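Local coordinates for small heat shock protein hsp20 family (Sulfolobus solfataricus, PDB 4RZK), which probably binds unfolded proteins as a stress-response chaperone, the part present here being its alpha-crystallin domain, at residues A[42-47]-A[57-62]; A[21-26]-A[79-84]; A[27-32]-A[49-54]; A[2-7]-A[53-58]. All coordinates share one frame; numbering follows the deposited sequence.

All four contacts belong to one beta-rich domain. Interaction 1 and interaction 2 lie about 11 Å apart between centres and pack against each other: Leu62 CD2 comes 3.9 Å from Leu84 CD1, and Leu45 CD2 sits 4.1 Å from Val22 CG1. Interactions 3 and 4, about 9 Å apart between centres, share Asp53 and Arg54 at the far end of the hairpin whose body is interaction 1. Tyr56 of interaction 4 meets both Val26 of interaction 2, with CD2 3.5 Å from Val26 CG1, and Val29 of interaction 3. Interactions 2, 3 and 4 all reach the second subunit, and Glu25 of each subunit pairs with Arg7 and Arg54 of the other.

Interaction 1: A[42-47]-A[57-62]; sequences GKKLVI and YKEIDL
The Tyr57 ring leans obliquely on Val46, its CE1 4.0 Å from Val46 CG1, and its OH makes a weak hydrogen bond to OE2 of Glu59. With CG anti to the backbone N (chi1 175°), the ring is carried back toward strand 44-50. Glu59 brings the second flat group: OE1 of its carboxylate forms a long salt bridge with Lys44 NZ, at 3.9 Å, while its CB lies alongside Val46 CG2. Lys44 also runs beside Asp61, with CE 3.9 Å from Asp61 OD1, but its NZ is hydrogen-bonded to Asn40 OD1. With a leucine in place of Lys44, Asn40 would probably lose that partner, the Glu59 and Asp61 carboxylates left without this lysine's positive charge. The face of Leu45, Ile47 and Ile60 is largely apolar, though Lys58 also springs from it. There Ile47 CD1 meets Ile60 CD1 at 4.1 Å, and Leu45 CB packs on Leu62 CD1. Leu45 with Ile60 and Ile47 with Lys58 are hydrogen-bonded pairs; the straightest bond is Ile47 N to Lys58 O, 2.9 Å at 173°. This antiparallel beta hairpin, mostly charged on the Lys44 face, turns its Leu45 face to strand 19-25, as in the immunoglobulin-like sandwich of alpha-crystallin domains.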
# COMPACT_ATOMS: atom_id res chain seq x y z
N GLY A 42 0.63 27.86 -4.65
CA GLY A 42 0.48 27.07 -3.45
C GLY A 42 -0.43 25.87 -3.51
O GLY A 42 -0.15 24.85 -2.94
N LYS A 43 -1.54 26.02 -4.20
CA LYS A 43 -2.73 25.21 -3.98
C LYS A 43 -2.68 23.71 -4.24
O LYS A 43 -3.34 22.95 -3.53
CB LYS A 43 -3.92 25.84 -4.70
CG LYS A 43 -4.70 26.82 -3.84
CD LYS A 43 -4.34 28.26 -4.16
CE LYS A 43 -5.10 28.77 -5.38
NZ LYS A 43 -4.37 29.86 -6.08
N LYS A 44 -1.98 23.26 -5.27
CA LYS A 44 -2.09 21.86 -5.68
C LYS A 44 -0.82 21.02 -5.64
O LYS A 44 0.24 21.45 -6.07
CB LYS A 44 -2.77 21.78 -7.05
CG LYS A 44 -1.98 21.07 -8.13
CD LYS A 44 -2.75 21.08 -9.44
CE LYS A 44 -4.24 21.19 -9.19
NZ LYS A 44 -4.99 21.63 -10.40
N LEU A 45 -0.93 19.81 -5.11
CA LEU A 45 0.20 18.90 -5.03
C LEU A 45 0.01 17.70 -5.94
O LEU A 45 -1.04 17.09 -5.97
CB LEU A 45 0.43 18.42 -3.61
CG LEU A 45 1.55 17.39 -3.55
CD1 LEU A 45 2.90 18.05 -3.65
CD2 LEU A 45 1.48 16.55 -2.30
N VAL A 46 1.05 17.37 -6.69
CA VAL A 46 0.97 16.36 -7.72
C VAL A 46 1.92 15.20 -7.50
O VAL A 46 3.14 15.39 -7.43
CB VAL A 46 1.23 16.98 -9.10
CG1 VAL A 46 1.49 15.90 -10.14
CG2 VAL A 46 0.04 17.84 -9.50
N ILE A 47 1.38 13.99 -7.41
CA ILE A 47 2.17 12.79 -7.15
C ILE A 47 2.12 11.75 -8.26
O ILE A 47 1.06 11.34 -8.68
CB ILE A 47 1.69 12.10 -5.87
CG1 ILE A 47 1.92 12.98 -4.65
CG2 ILE A 47 2.40 10.78 -5.68
CD1 ILE A 47 0.99 12.65 -3.51
N TYR A 57 -1.21 8.04 -10.32
CA TYR A 57 -1.16 9.49 -10.42
C TYR A 57 -2.23 10.09 -9.53
O TYR A 57 -3.35 9.64 -9.54
CB TYR A 57 -1.36 9.93 -11.86
CG TYR A 57 -1.45 11.41 -12.08
CD1 TYR A 57 -0.35 12.15 -12.45
CD2 TYR A 57 -2.65 12.07 -11.93
CE1 TYR A 57 -0.44 13.51 -12.66
CE2 TYR A 57 -2.74 13.42 -12.14
CZ TYR A 57 -1.64 14.13 -12.50
OH TYR A 57 -1.75 15.47 -12.69
N LYS A 58 -1.88 11.10 -8.76
CA LYS A 58 -2.86 11.81 -7.97
C LYS A 58 -2.58 13.30 -7.96
O LYS A 58 -1.44 13.71 -7.96
CB LYS A 58 -2.89 11.30 -6.54
CG LYS A 58 -3.82 12.06 -5.62
CD LYS A 58 -5.23 11.55 -5.71
CE LYS A 58 -5.94 11.66 -4.38
NZ LYS A 58 -7.39 11.88 -4.55
N GLU A 59 -3.62 14.10 -7.93
CA GLU A 59 -3.44 15.52 -7.75
C GLU A 59 -4.34 16.01 -6.64
O GLU A 59 -5.50 15.64 -6.56
CB GLU A 59 -3.64 16.28 -9.06
CG GLU A 59 -5.01 16.87 -9.29
CD GLU A 59 -5.13 17.46 -10.67
OE1 GLU A 59 -6.22 17.93 -11.03
OE2 GLU A 59 -4.12 17.44 -11.40
N ILE A 60 -3.78 16.81 -5.75
CA ILE A 60 -4.48 17.25 -4.57
C ILE A 60 -4.56 18.75 -4.51
O ILE A 60 -3.57 19.43 -4.70
CB ILE A 60 -3.75 16.83 -3.31
CG1 ILE A 60 -3.91 15.33 -3.06
CG2 ILE A 60 -4.26 17.62 -2.13
CD1 ILE A 60 -2.62 14.57 -3.20
N ASP A 61 -5.75 19.26 -4.23
CA ASP A 61 -5.91 20.68 -4.02
C ASP A 61 -5.69 20.92 -2.56
O ASP A 61 -6.41 20.41 -1.73
CB ASP A 61 -7.31 21.11 -4.41
CG ASP A 61 -7.67 20.71 -5.82
OD1 ASP A 61 -7.24 21.39 -6.76
OD2 ASP A 61 -8.39 19.71 -5.98
N LEU A 62 -4.68 21.70 -2.24
CA LEU A 62 -4.31 21.99 -0.87
C LEU A 62 -5.18 23.04 -0.22
O LEU A 62 -5.67 23.94 -0.88
CB LEU A 62 -2.84 22.38 -0.81
CG LEU A 62 -1.91 21.30 -1.35
CD1 LEU A 62 -0.55 21.88 -1.68
CD2 LEU A 62 -1.78 20.17 -0.35

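Interaction 2: A[21-26]-A[79-84]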
# COMPACT_ATOMS: atom_id res chain seq x y z
N LYS A 21 0.57 18.06 6.01
CA LYS A 21 1.15 16.77 5.78
C LYS A 21 0.25 16.04 4.83
O LYS A 21 -0.94 15.94 5.06
CB LYS A 21 1.30 15.99 7.09
CG LYS A 21 2.36 16.55 8.03
CD LYS A 21 2.44 15.75 9.31
CE LYS A 21 3.51 16.30 10.24
NZ LYS A 21 3.59 15.53 11.51
N VAL A 22 0.82 15.48 3.77
CA VAL A 22 0.03 14.69 2.83
C VAL A 22 0.49 13.25 2.82
O VAL A 22 1.66 12.97 2.70
CB VAL A 22 0.10 15.25 1.41
CG1 VAL A 22 -0.64 14.34 0.45
CG2 VAL A 22 -0.49 16.64 1.37
N VAL A 23 -0.45 12.33 2.96
CA VAL A 23 -0.13 10.92 3.02
C VAL A 23 -0.72 10.16 1.84
O VAL A 23 -1.89 10.28 1.57
CB VAL A 23 -0.66 10.29 4.30
CG1 VAL A 23 -0.58 8.79 4.23
CG2 VAL A 23 0.11 10.81 5.49
N ALA A 24 0.11 9.40 1.15
CA ALA A 24 -0.32 8.63 0.00
C ALA A 24 0.12 7.19 0.04
O ALA A 24 1.26 6.90 0.33
CB ALA A 24 0.19 9.29 -1.27
N GLU A 25 -0.77 6.29 -0.32
CA GLU A 25 -0.42 4.91 -0.41
C GLU A 25 -0.18 4.57 -1.84
O GLU A 25 -1.07 4.66 -2.66
CB GLU A 25 -1.55 4.06 0.05
CG GLU A 25 -1.99 4.34 1.44
CD GLU A 25 -2.83 3.22 1.92
OE1 GLU A 25 -3.21 2.37 1.11
OE2 GLU A 25 -3.11 3.17 3.13
N VAL A 26 1.01 4.12 -2.11
CA VAL A 26 1.37 3.76 -3.45
C VAL A 26 2.17 2.47 -3.43
O VAL A 26 3.32 2.45 -3.82
CB VAL A 26 2.26 4.86 -4.02
CG1 VAL A 26 3.13 4.33 -5.13
CG2 VAL A 26 1.43 6.03 -4.47
N VAL A 79 4.01 3.43 1.73
CA VAL A 79 3.26 4.62 2.07
C VAL A 79 4.10 5.88 2.00
O VAL A 79 5.17 5.95 2.55
CB VAL A 79 2.64 4.52 3.46
CG1 VAL A 79 2.16 5.88 3.91
CG2 VAL A 79 1.48 3.55 3.43
N LEU A 80 3.59 6.88 1.31
CA LEU A 80 4.34 8.10 1.14
C LEU A 80 3.77 9.21 1.98
O LEU A 80 2.60 9.50 1.93
CB LEU A 80 4.38 8.50 -0.33
CG LEU A 80 5.22 9.71 -0.70
CD1 LEU A 80 6.64 9.30 -1.03
CD2 LEU A 80 4.60 10.42 -1.88
N GLU A 81 4.64 9.80 2.78
CA GLU A 81 4.28 10.88 3.65
C GLU A 81 5.15 12.05 3.27
O GLU A 81 6.36 11.94 3.26
CB GLU A 81 4.60 10.49 5.08
CG GLU A 81 3.65 11.02 6.12
CD GLU A 81 3.99 10.52 7.50
OE1 GLU A 81 4.96 11.01 8.09
OE2 GLU A 81 3.29 9.62 8.01
N ILE A 82 4.54 13.18 2.96
CA ILE A 82 5.30 14.35 2.62
C ILE A 82 4.81 15.53 3.44
O ILE A 82 3.63 15.69 3.66
CB ILE A 82 5.20 14.68 1.14
CG1 ILE A 82 4.75 16.11 0.96
CG2 ILE A 82 4.23 13.74 0.45
CD1 ILE A 82 5.73 16.93 0.15
N THR A 83 5.74 16.35 3.89
CA THR A 83 5.40 17.48 4.73
C THR A 83 5.65 18.78 4.01
O THR A 83 6.72 19.00 3.46
CB THR A 83 6.21 17.46 6.03
OG1 THR A 83 7.08 16.33 6.03
CG2 THR A 83 5.28 17.35 7.21
N LEU A 84 4.64 19.64 4.01
CA LEU A 84 4.68 20.87 3.24
C LEU A 84 4.59 22.07 4.14
O LEU A 84 3.96 22.02 5.18
CB LEU A 84 3.52 20.91 2.27
CG LEU A 84 3.35 19.74 1.32
CD1 LEU A 84 1.98 19.82 0.67
CD2 LEU A 84 4.43 19.75 0.27
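Val22 with Ile82 and Ala24 with Leu80 are the hydrogen-bonded pairs that join strands 21-25 and 79-84, antiparallel at 166°. Each pair exchanges two backbone bonds, for instance Val22 N to Ile82 O at 2.8 Å and Ile82 N back to Val22 O at 2.9 Å. CA-H...O contacts fill in between, among them Val23 CA to Leu80 O at 3.3 Å.

Apolar contacts come next. Val23 divides its two methyls: CG1, anti to the backbone N (chi1 168°), slants across to Val79 CG1 at 4.0 Å, while CG2 lies alongside Glu81 and touches the CG of that residue at 3.6 Å. Val79 uses its other methyl, CG2, against CG of Glu25. On the opposite face Ala24 CB faces Leu80 CB, and Val22 CG2 reaches Leu84 CD1 at 4.1 Å.

The polar ends look elsewhere. Glu25 extends its chain to the second subunit, where OE2 forms salt bridges with Arg54 NH2 and Arg7 NH2 of that subunit, so one carboxylate on this strand ties the two copies together. Thr83 OG1 is hydrogen-bonded to Lys72 O. Lys21 NZ and Glu81 OE1 are 5.8 Å apart, too far for a salt bridge.

In the sheet, strand 19-25 has strand 6-16 as its other neighbour, and strand 79-85 is flanked in turn by strand 72-76. The Val22, Ala24 and Leu80 face packs on Leu45 and Ile47 of strand 44-50 and on Ile34 and Val36 of strand 34-39.

Interaction 3: A[27-32]-A[49-54]; sequences PGVNKE and AKSEDR
In the loop that follows strand 19-25, Val29 plugs against the turn joining strands 44-50 and 55-61. Both of its methyls are used. Chi1 near 172° swings CG1 away from the backbone N and sends it to Ala49 CB at 4.0 Å and Lys50 O at 3.8 Å, whereas CG2 touches Ser51 CB at 3.6 Å and Arg54 O at 3.7 Å. Cutting Val29 back to an alanine would probably open a gap facing Ala49, Ser51 and the Tyr56 ring, which also packs on this valine. The hairpin end that receives it is drawn together by weak bonds: Ser51 N to Arg54 O, and Arg54 N to Ser51 OG at 3.4 Å. No hydrogen bond crosses from one segment to the other. Upstream, Gly28 takes a positive phi of 113°, and its CA passes 4.2 Å from Arg54 NE, obliquely to the guanidinium. The Arg54 chain bends at chi3 (-93°), with CD 3.5 Å from Pro27 O, and its NH2 goes on to a salt bridge with Glu25 of the second subunit. Pro27 O is probably also hydrogen-bonded to Tyr56 OH, though the two atoms are modelled implausibly close, and the Pro27 ring packs on Pro27 of the second subunit.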
# COMPACT_ATOMS: atom_id res chain seq x y z
N PRO A 27 1.58 1.37 -3.00
CA PRO A 27 2.39 0.16 -2.88
C PRO A 27 2.69 -0.49 -4.23
O PRO A 27 1.91 -0.39 -5.17
CB PRO A 27 1.53 -0.75 -2.01
CG PRO A 27 0.14 -0.32 -2.28
CD PRO A 27 0.19 1.15 -2.54
N GLY A 28 3.85 -1.15 -4.29
CA GLY A 28 4.31 -1.82 -5.48
C GLY A 28 5.52 -1.09 -5.99
O GLY A 28 6.42 -1.68 -6.58
N VAL A 29 5.57 0.19 -5.71
CA VAL A 29 6.50 1.09 -6.36
C VAL A 29 7.71 1.36 -5.49
O VAL A 29 7.59 1.53 -4.29
CB VAL A 29 5.77 2.39 -6.71
CG1 VAL A 29 6.73 3.42 -7.20
CG2 VAL A 29 4.72 2.11 -7.76
N ASN A 30 8.89 1.38 -6.10
CA ASN A 30 10.11 1.73 -5.38
C ASN A 30 10.20 3.24 -5.22
O ASN A 30 9.56 3.97 -5.98
CB ASN A 30 11.36 1.21 -6.10
CG ASN A 30 11.43 -0.30 -6.13
OD1 ASN A 30 11.65 -0.93 -5.11
ND2 ASN A 30 11.27 -0.88 -7.31
N LYS A 31 10.99 3.72 -4.27
CA LYS A 31 10.96 5.14 -3.94
C LYS A 31 11.50 6.04 -5.08
O LYS A 31 10.99 7.16 -5.29
CB LYS A 31 11.71 5.41 -2.63
CG LYS A 31 13.22 5.27 -2.69
CD LYS A 31 13.85 5.93 -1.47
CE LYS A 31 15.37 5.82 -1.46
NZ LYS A 31 15.92 6.61 -0.33
N GLU A 32 12.50 5.57 -5.81
CA GLU A 32 13.04 6.35 -6.92
C GLU A 32 12.04 6.47 -8.06
O GLU A 32 12.15 7.37 -8.89
CB GLU A 32 14.35 5.75 -7.44
CG GLU A 32 14.53 4.27 -7.23
CD GLU A 32 14.81 3.94 -5.78
OE1 GLU A 32 15.89 4.33 -5.27
OE2 GLU A 32 13.94 3.31 -5.14
N ALA A 49 3.66 7.94 -9.40
CA ALA A 49 4.41 6.74 -9.06
C ALA A 49 4.33 5.70 -10.16
O ALA A 49 3.25 5.36 -10.60
CB ALA A 49 3.90 6.16 -7.76
N LYS A 50 5.47 5.19 -10.59
CA LYS A 50 5.52 4.23 -11.69
C LYS A 50 6.34 2.97 -11.40
O LYS A 50 7.44 3.03 -10.92
CB LYS A 50 6.06 4.89 -12.95
CG LYS A 50 5.07 4.93 -14.09
CD LYS A 50 5.08 6.30 -14.75
CE LYS A 50 3.68 6.81 -14.96
NZ LYS A 50 3.04 6.14 -16.13
N SER A 51 5.78 1.83 -11.74
CA SER A 51 6.48 0.57 -11.63
C SER A 51 5.81 -0.33 -12.64
O SER A 51 4.74 -0.00 -13.11
CB SER A 51 6.38 0.02 -10.21
OG SER A 51 5.58 -1.14 -10.17
N GLU A 52 6.43 -1.44 -13.01
CA GLU A 52 5.86 -2.22 -14.09
C GLU A 52 4.48 -2.75 -13.77
O GLU A 52 3.57 -2.67 -14.57
CB GLU A 52 6.75 -3.42 -14.37
CG GLU A 52 7.87 -3.16 -15.35
CD GLU A 52 8.50 -4.44 -15.82
OE1 GLU A 52 7.93 -5.08 -16.71
OE2 GLU A 52 9.55 -4.81 -15.28
N ASP A 53 4.34 -3.32 -12.59
CA ASP A 53 3.06 -3.83 -12.16
C ASP A 53 2.00 -2.78 -11.88
O ASP A 53 0.85 -2.95 -12.23
CB ASP A 53 3.23 -4.79 -11.00
CG ASP A 53 4.11 -5.95 -11.36
OD1 ASP A 53 3.65 -6.81 -12.14
OD2 ASP A 53 5.25 -6.01 -10.89
N ARG A 54 2.40 -1.69 -11.23
CA ARG A 54 1.45 -0.68 -10.77
C ARG A 54 1.85 0.74 -11.10
O ARG A 54 3.00 1.11 -10.93
CB ARG A 54 1.22 -0.85 -9.27
CG ARG A 54 0.14 -1.85 -8.96
CD ARG A 54 0.24 -2.38 -7.55
NE ARG A 54 1.02 -3.60 -7.49
CZ ARG A 54 0.50 -4.79 -7.28
NH1 ARG A 54 1.28 -5.85 -7.24
NH2 ARG A 54 -0.80 -4.92 -7.11

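Interaction 4: A[2-7]-A[53-58]; sequences MISEER and DRQYYK
Arg54 and Arg7 run alongside each other in the same direction, with Arg7 NH1 3.5 Å from Arg54 CD. Their guanidinium planes stand 71° apart, and NH1 of Arg7 approaches the rim of the Arg54 guanidinium, close to its plane. Both converge on Glu25 of the second subunit, whose carboxylate would probably offset the two positive charges.

Gln55 follows, and its O accepts a hydrogen bond from Arg7 N at 2.9 Å. A chi1 of 39° tucks Gln55 CG in between its own N and C, and the chain then bends back along segment 2-7, with CG 4.0 Å from Glu5 O and CD 4.1 Å from Ser4 CB.

Tyr56 lies alongside Arg7: its CE1 sits 4.1 Å above the plane of the Arg7 guanidinium, over the centre, with ring and guanidinium planes 50° apart, its OH being the probable partner of Pro27 O.

At Tyr57 the backbone N donates to Arg7 O at 3.2 Å, while CB meets Glu6 OE1 at 3.6 Å.

Here the weakly bonded start of strand 6-16 runs parallel to strand 55-61, whose other neighbour is the antiparallel strand 44-50; Arg7 also packs on Leu10 of the second subunit.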
# COMPACT_ATOMS: atom_id res chain seq x y z
N MET A 2 -0.92 -8.58 -19.71
CA MET A 2 -0.21 -7.60 -18.91
C MET A 2 -0.73 -6.22 -19.25
O MET A 2 -0.16 -5.52 -20.06
CB MET A 2 1.27 -7.67 -19.21
CG MET A 2 1.58 -7.92 -20.68
SD MET A 2 2.01 -6.43 -21.59
CE MET A 2 3.64 -6.09 -20.94
N ILE A 3 -1.82 -5.83 -18.60
CA ILE A 3 -2.49 -4.60 -18.95
C ILE A 3 -2.30 -3.53 -17.91
O ILE A 3 -2.53 -3.75 -16.74
CB ILE A 3 -3.99 -4.85 -19.12
CG1 ILE A 3 -4.24 -5.86 -20.23
CG2 ILE A 3 -4.70 -3.56 -19.45
CD1 ILE A 3 -5.64 -6.41 -20.25
N SER A 4 -1.88 -2.36 -18.35
CA SER A 4 -1.65 -1.25 -17.46
C SER A 4 -2.90 -0.43 -17.32
O SER A 4 -3.51 -0.07 -18.30
CB SER A 4 -0.57 -0.35 -18.03
OG SER A 4 0.57 -1.08 -18.41
N GLU A 5 -3.28 -0.15 -16.09
CA GLU A 5 -4.25 0.88 -15.83
C GLU A 5 -3.73 1.78 -14.73
O GLU A 5 -3.37 1.31 -13.68
CB GLU A 5 -5.57 0.27 -15.41
CG GLU A 5 -6.73 1.22 -15.55
CD GLU A 5 -7.98 0.65 -14.97
OE1 GLU A 5 -7.89 -0.39 -14.30
OE2 GLU A 5 -9.05 1.24 -15.16
N GLU A 6 -3.71 3.08 -14.97
CA GLU A 6 -3.32 4.03 -13.96
C GLU A 6 -4.35 4.05 -12.85
O GLU A 6 -5.53 3.89 -13.10
CB GLU A 6 -3.19 5.41 -14.58
CG GLU A 6 -2.43 6.41 -13.74
CD GLU A 6 -1.72 7.44 -14.58
OE1 GLU A 6 -2.35 8.43 -14.95
OE2 GLU A 6 -0.53 7.25 -14.87
N ARG A 7 -3.90 4.24 -11.62
CA ARG A 7 -4.78 4.19 -10.47
C ARG A 7 -4.65 5.44 -9.64
O ARG A 7 -3.62 6.07 -9.64
CB ARG A 7 -4.44 2.98 -9.60
CG ARG A 7 -4.89 1.65 -10.14
CD ARG A 7 -4.12 0.53 -9.48
NE ARG A 7 -4.38 0.49 -8.05
CZ ARG A 7 -3.86 -0.41 -7.24
NH1 ARG A 7 -3.07 -1.34 -7.72
NH2 ARG A 7 -4.14 -0.38 -5.96
N ASP A 53 4.34 -3.32 -12.59
CA ASP A 53 3.06 -3.83 -12.16
C ASP A 53 2.00 -2.78 -11.88
O ASP A 53 0.85 -2.95 -12.23
CB ASP A 53 3.23 -4.79 -11.00
CG ASP A 53 4.11 -5.95 -11.36
OD1 ASP A 53 3.65 -6.81 -12.14
OD2 ASP A 53 5.25 -6.01 -10.89
N ARG A 54 2.40 -1.69 -11.23
CA ARG A 54 1.45 -0.68 -10.77
C ARG A 54 1.85 0.74 -11.10
O ARG A 54 3.00 1.11 -10.93
CB ARG A 54 1.22 -0.85 -9.27
CG ARG A 54 0.14 -1.85 -8.96
CD ARG A 54 0.24 -2.38 -7.55
NE ARG A 54 1.02 -3.60 -7.49
CZ ARG A 54 0.50 -4.79 -7.28
NH1 ARG A 54 1.28 -5.85 -7.24
NH2 ARG A 54 -0.80 -4.92 -7.11
N GLN A 55 0.91 1.55 -11.57
CA GLN A 55 1.17 2.95 -11.81
C GLN A 55 0.12 3.88 -11.19
O GLN A 55 -1.05 3.63 -11.30
CB GLN A 55 1.35 3.21 -13.31
CG GLN A 55 0.42 2.44 -14.24
CD GLN A 55 0.84 1.01 -14.48
OE1 GLN A 55 1.98 0.74 -14.80
NE2 GLN A 55 -0.09 0.10 -14.32
N TYR A 56 0.56 4.94 -10.51
CA TYR A 56 -0.35 5.85 -9.84
C TYR A 56 -0.13 7.29 -10.23
O TYR A 56 0.99 7.70 -10.45
CB TYR A 56 -0.21 5.77 -8.32
CG TYR A 56 -0.16 4.41 -7.70
CD1 TYR A 56 -1.23 3.90 -7.02
CD2 TYR A 56 0.99 3.65 -7.75
CE1 TYR A 56 -1.18 2.66 -6.43
CE2 TYR A 56 1.05 2.42 -7.16
CZ TYR A 56 -0.04 1.93 -6.51
OH TYR A 56 0.01 0.70 -5.91
N TYR A 57 -1.21 8.04 -10.32
CA TYR A 57 -1.16 9.49 -10.42
C TYR A 57 -2.23 10.09 -9.53
O TYR A 57 -3.35 9.64 -9.54
CB TYR A 57 -1.36 9.93 -11.86
CG TYR A 57 -1.45 11.41 -12.08
CD1 TYR A 57 -0.35 12.15 -12.45
CD2 TYR A 57 -2.65 12.07 -11.93
CE1 TYR A 57 -0.44 13.51 -12.66
CE2 TYR A 57 -2.74 13.42 -12.14
CZ TYR A 57 -1.64 14.13 -12.50
OH TYR A 57 -1.75 15.47 -12.69
N LYS A 58 -1.88 11.10 -8.76
CA LYS A 58 -2.86 11.81 -7.97
C LYS A 58 -2.58 13.30 -7.96
O LYS A 58 -1.44 13.71 -7.96
CB LYS A 58 -2.89 11.30 -6.54
CG LYS A 58 -3.82 12.06 -5.62
CD LYS A 58 -5.23 11.55 -5.71
CE LYS A 58 -5.94 11.66 -4.38
NZ LYS A 58 -7.39 11.88 -4.55